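Local coordinates for protein secretin XcpQ (Pseudomonas aeruginosa, PDB 4EC5) that forms the outer-membrane channel of the type II secretion system, through which folded enzymes such as elastase leave the cell, at residues Y139-A144 with I152-S157. The protein carries 1 engineered substitution. Residues are numbered along the deposited sequence; the frame is centred on the assembly and turned at random.
Sequences YGHLAA and IISDRS
Tyr139 takes the chi1 of 67° that sets its ring between the backbone N and carbonyl carbon, and from there its hydroxyl reaches Asp155; His141 instead holds CG anti to the backbone N, chi1 -177°, which carries its imidazole out over Ser154. The bond from Tyr139 OH to Asp155 OD1 is 2.8 Å, arrives nearly head-on to the C-O bond and lies close to the plane of the ring, with ring and carboxylate turned 83° apart. Arg156 N lies 2.9 Å from Asp155 OD1, a bent bond on the anti side and somewhat out of the carboxylate plane. OD1 is thus shared between two donors, with a weak third bond from Asn159 ND2, just ahead of helix 157-171, where Arg156 is the N-cap. Past this bond the two strands pair as an antiparallel hairpin, 141-145 with 150-155, in what is assigned as N1, one of the periplasmic domains of the secretin. His141 pairs with Ser154 and Ala143 with Ile152, both hydrogen-bonded pairs; the bond from Ile152 N to Ala143 O, 2.8 Å, is close to straight. On the face of His141 and Ala143, His141 CB sits 3.4 Å from Ser154 CB. The imidazole goes on to helix 66-79, in the region assigned to N0, where NE2 and Ser75 OG are hydrogen-bonded; Ser154 OG is hydrogen-bonded with Thr115 OG1 and Thr79 OG1. On the other face, Leu142 and Ile153 form the non-hydrogen-bonded pair and extend alongside one another, Leu142 CD1 3.5 Å from Ile153 CD1. Helix 125-132 packs on both through Ile132.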
# COMPACT_ATOMS: atom_id res chain seq x y z
N TYR A 139 11.52 1.80 -7.88
CA TYR A 139 12.66 1.17 -7.24
C TYR A 139 12.80 1.50 -5.75
O TYR A 139 13.51 0.81 -5.04
CB TYR A 139 13.97 1.49 -7.97
CG TYR A 139 14.41 2.93 -7.92
CD1 TYR A 139 14.98 3.45 -6.78
CD2 TYR A 139 14.28 3.76 -9.02
CE1 TYR A 139 15.40 4.75 -6.73
CE2 TYR A 139 14.69 5.06 -8.97
CZ TYR A 139 15.25 5.55 -7.83
OH TYR A 139 15.67 6.84 -7.77
N GLY A 140 12.18 2.58 -5.31
CA GLY A 140 12.35 3.03 -3.94
C GLY A 140 11.53 2.23 -2.94
O GLY A 140 10.92 1.23 -3.28
N HIS A 141 11.54 2.70 -1.70
CA HIS A 141 10.86 2.03 -0.60
C HIS A 141 10.24 3.07 0.31
O HIS A 141 10.82 4.15 0.51
CB HIS A 141 11.87 1.19 0.19
CG HIS A 141 11.28 0.40 1.31
ND1 HIS A 141 10.69 -0.83 1.13
CD2 HIS A 141 11.21 0.65 2.64
CE1 HIS A 141 10.27 -1.29 2.29
NE2 HIS A 141 10.57 -0.41 3.23
N LEU A 142 9.08 2.76 0.86
CA LEU A 142 8.44 3.64 1.83
C LEU A 142 7.73 2.80 2.87
O LEU A 142 6.86 1.99 2.53
CB LEU A 142 7.48 4.61 1.13
CG LEU A 142 6.70 5.59 2.01
CD1 LEU A 142 7.67 6.53 2.70
CD2 LEU A 142 5.68 6.36 1.18
N ALA A 143 8.08 2.98 4.14
CA ALA A 143 7.44 2.23 5.21
C ALA A 143 7.23 3.13 6.42
O ALA A 143 7.99 4.07 6.64
CB ALA A 143 8.30 1.04 5.61
N ALA A 144 6.19 2.84 7.19
CA ALA A 144 5.94 3.59 8.41
C ALA A 144 6.56 2.88 9.61
O ALA A 144 6.62 1.65 9.66
CB ALA A 144 4.44 3.74 8.63
N ILE A 152 10.40 5.42 6.88
CA ILE A 152 11.60 4.91 6.25
C ILE A 152 11.45 5.07 4.75
O ILE A 152 10.52 4.57 4.15
CB ILE A 152 11.82 3.45 6.57
CG1 ILE A 152 12.08 3.25 8.05
CG2 ILE A 152 12.97 2.90 5.76
CD1 ILE A 152 11.85 1.85 8.50
N ILE A 153 12.40 5.79 4.15
CA ILE A 153 12.42 5.97 2.71
C ILE A 153 13.73 5.48 2.10
O ILE A 153 14.81 5.73 2.65
CB ILE A 153 12.25 7.45 2.39
CG1 ILE A 153 10.94 7.94 3.03
CG2 ILE A 153 12.26 7.69 0.88
CD1 ILE A 153 10.19 8.98 2.24
N SER A 154 13.63 4.77 0.99
CA SER A 154 14.81 4.38 0.25
C SER A 154 14.83 5.06 -1.13
O SER A 154 13.87 4.95 -1.89
CB SER A 154 14.88 2.87 0.11
OG SER A 154 15.29 2.28 1.32
N ASP A 155 15.91 5.77 -1.42
CA ASP A 155 16.13 6.49 -2.68
C ASP A 155 17.59 6.97 -2.79
O ASP A 155 18.38 6.83 -1.87
CB ASP A 155 15.19 7.70 -2.76
CG ASP A 155 14.64 7.94 -4.16
OD1 ASP A 155 15.31 7.66 -5.15
OD2 ASP A 155 13.53 8.45 -4.27
N ARG A 156 17.96 7.55 -3.91
CA ARG A 156 19.22 8.27 -3.99
C ARG A 156 19.16 9.47 -3.04
O ARG A 156 18.09 10.01 -2.79
CB ARG A 156 19.48 8.72 -5.42
N SER A 157 20.31 9.88 -2.52
CA SER A 157 20.40 10.89 -1.46
C SER A 157 19.81 12.26 -1.83
O SER A 157 19.23 12.92 -0.98
CB SER A 157 21.85 11.12 -1.07
OG SER A 157 22.29 10.17 -0.15